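Local coordinates for possible substrate binding protein of ABC transporter system (Rhodopseudomonas palustris, PDB 3N0X) that probably binds a branched-chain amino acid or related ligand as the substrate-binding component of an ABC uptake system, at residues T111-R117 / E331-A335. Numbering follows the deposited sequence. Where two conformers were deposited one is given.
Sequences TGEKWNR and EDHQA
W115 and H333 form a T-shaped stack between two loops of a periplasmic binding protein of the leucine-binding family. The first loop leads into strand 119-121, the last strand of a mixed sheet, whose R121 is also bonded through its backbone to H333 and A335. The second leads into strand 335-345. A type I turn from G112 to W115 shapes the first loop.

The tight part is aromatic. The edge of the indole points at one face of the H333 imidazole, with ring planes at 77°. CZ2 of W115 lies 3.6 Å from CE1 of H333. CG of W115 is anti to its backbone N (chi1 177°), which carries the indole out to the second loop. At the imidazole edge, in the ring plane, the carbonyl O of R117 sits 3.0 Å from CE1 of H333. The two ring nitrogens of H333 bond to I119 O and to E315, so the ring's rotation is fixed.

The part at T111 and D332 is also buried, but partly water-filled. CG2 of T111 packs 3.5 Å from O of D332. One water joins OG1 of T111 to OD2 of D332. D332 also forms a salt bridge with R329. R121 bonds both OG1 of T111 and OE1 of Q334. The loose side is at R117 and E331. R117 turns its guanidinium to E308, and the carboxylate of E331 runs off from the first loop. A second water donates to O of T111 and to OD2 of D332, at 2.7 Å from each.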
loop_
_atom_site.group_PDB
_atom_site.type_symbol
_atom_site.label_atom_id
_atom_site.label_comp_id
_atom_site.label_asym_id
_atom_site.label_seq_id
_atom_site.Cartn_x
_atom_site.Cartn_y
_atom_site.Cartn_z
ATOM N N THR A 111 6.516 -11.129 0.122
ATOM C CA THR A 111 7.947 -10.882 0.247
ATOM C C THR A 111 8.527 -11.588 1.489
ATOM O O THR A 111 9.660 -11.277 1.926
ATOM C CB THR A 111 8.279 -9.393 0.294
ATOM O OG1 THR A 111 7.423 -8.723 1.242
ATOM C CG2 THR A 111 8.118 -8.752 -1.101
ATOM N N GLY A 112 7.775 -12.535 2.022
ATOM C CA GLY A 112 8.177 -13.284 3.191
ATOM C C GLY A 112 8.262 -14.767 2.908
ATOM O O GLY A 112 9.026 -15.205 2.061
ATOM N N GLU A 113 7.415 -15.524 3.602
ATOM C CA GLU A 113 7.436 -16.980 3.571
ATOM C C GLU A 113 7.186 -17.558 2.185
ATOM O O GLU A 113 7.666 -18.648 1.876
ATOM C CB GLU A 113 6.356 -17.530 4.533
ATOM C CG GLU A 113 6.634 -17.256 6.020
ATOM N N LYS A 114 6.441 -16.824 1.351
ATOM C CA LYS A 114 6.036 -17.345 0.039
ATOM C C LYS A 114 6.817 -16.721 -1.110
ATOM O O LYS A 114 6.555 -16.983 -2.285
ATOM C CB LYS A 114 4.538 -17.102 -0.174
ATOM C CG LYS A 114 3.674 -17.827 0.835
ATOM C CD LYS A 114 3.810 -19.301 0.759
ATOM C CE LYS A 114 3.068 -20.008 1.882
ATOM N NZ LYS A 114 3.379 -21.476 1.850
ATOM N N TRP A 115 7.796 -15.897 -0.763
ATOM C CA TRP A 115 8.615 -15.215 -1.754
ATOM C C TRP A 115 9.519 -16.167 -2.557
ATOM O O TRP A 115 9.910 -17.235 -2.082
ATOM C CB TRP A 115 9.513 -14.201 -1.018
ATOM C CG TRP A 115 10.471 -13.461 -1.838
ATOM C CD1 TRP A 115 10.238 -12.316 -2.529
ATOM C CD2 TRP A 115 11.855 -13.761 -1.995
ATOM N NE1 TRP A 115 11.400 -11.897 -3.139
ATOM C CE2 TRP A 115 12.401 -12.774 -2.839
ATOM C CE3 TRP A 115 12.677 -14.808 -1.559
ATOM C CZ2 TRP A 115 13.740 -12.776 -3.215
ATOM C CZ3 TRP A 115 14.018 -14.819 -1.954
ATOM C CH2 TRP A 115 14.528 -13.789 -2.760
ATOM N N ASN A 116 9.822 -15.758 -3.774
ATOM C CA ASN A 116 10.926 -16.342 -4.541
ATOM C C ASN A 116 11.681 -15.242 -5.298
ATOM O O ASN A 116 11.204 -14.099 -5.384
ATOM C CB ASN A 116 10.446 -17.470 -5.447
ATOM C CG ASN A 116 9.658 -16.992 -6.622
ATOM O OD1 ASN A 116 10.185 -16.279 -7.487
ATOM N ND2 ASN A 116 8.380 -17.392 -6.691
ATOM N N ARG A 117 12.857 -15.604 -5.798
ATOM C CA ARG A 117 13.789 -14.649 -6.393
ATOM C C ARG A 117 13.266 -13.861 -7.598
ATOM O O ARG A 117 13.838 -12.844 -7.956
ATOM C CB ARG A 117 15.106 -15.351 -6.771
ATOM C CG ARG A 117 14.956 -16.351 -7.895
ATOM C CD ARG A 117 16.120 -17.289 -7.985
ATOM N NE ARG A 117 17.346 -16.565 -8.317
ATOM C CZ ARG A 117 17.733 -16.262 -9.548
ATOM N NH1 ARG A 117 17.024 -16.648 -10.604
ATOM N NH2 ARG A 117 18.851 -15.566 -9.739
ATOM N N GLU A 331 17.552 -7.896 -0.264
ATOM C CA GLU A 331 17.290 -9.158 0.436
ATOM C C GLU A 331 15.957 -9.776 0.059
ATOM O O GLU A 331 15.879 -10.969 -0.213
ATOM C CB GLU A 331 17.298 -8.968 1.956
ATOM C CG GLU A 331 18.636 -8.530 2.538
ATOM C CD GLU A 331 18.790 -7.015 2.696
ATOM O OE1 GLU A 331 18.583 -6.238 1.731
ATOM O OE2 GLU A 331 19.170 -6.596 3.811
ATOM N N ASP A 332 14.914 -8.952 0.055
ATOM C CA ASP A 332 13.519 -9.437 -0.136
ATOM C C ASP A 332 12.758 -8.794 -1.284
ATOM O O ASP A 332 11.572 -9.102 -1.508
ATOM C CB ASP A 332 12.696 -9.320 1.174
ATOM C CG ASP A 332 12.494 -7.900 1.640
ATOM O OD1 ASP A 332 13.077 -6.979 1.025
ATOM O OD2 ASP A 332 11.733 -7.718 2.641
ATOM N N HIS A 333 13.473 -7.956 -2.029
ATOM C CA HIS A 333 12.933 -7.300 -3.226
ATOM C C HIS A 333 11.700 -6.432 -2.975
ATOM O O HIS A 333 10.964 -6.138 -3.904
ATOM C CB HIS A 333 12.572 -8.334 -4.294
ATOM C CG HIS A 333 13.722 -9.160 -4.778
ATOM N ND1 HIS A 333 13.542 -10.183 -5.689
ATOM C CD2 HIS A 333 15.050 -9.102 -4.516
ATOM C CE1 HIS A 333 14.722 -10.714 -5.977
ATOM N NE2 HIS A 333 15.652 -10.095 -5.264
ATOM N N GLN A 334 11.492 -6.010 -1.734
ATOM C CA GLN A 334 10.384 -5.105 -1.377
ATOM C C GLN A 334 10.824 -3.667 -1.613
ATOM O O GLN A 334 11.927 -3.273 -1.221
ATOM C CB GLN A 334 10.039 -5.259 0.096
ATOM C CG GLN A 334 9.028 -4.248 0.620
ATOM C CD GLN A 334 7.645 -4.373 -0.041
ATOM O OE1 GLN A 334 7.090 -5.461 -0.097
ATOM N NE2 GLN A 334 7.101 -3.254 -0.572
ATOM N N ALA A 335 9.980 -2.893 -2.286
ATOM C CA ALA A 335 10.237 -1.464 -2.425
ATOM C C ALA A 335 10.081 -0.779 -1.070
ATOM O O ALA A 335 8.976 -0.644 -0.561
ATOM C CB ALA A 335 9.296 -0.815 -3.457
HETATM O O HOH W 1 9.023 -7.045 2.730
HETATM O O HOH W 2 10.539 -9.762 3.915
#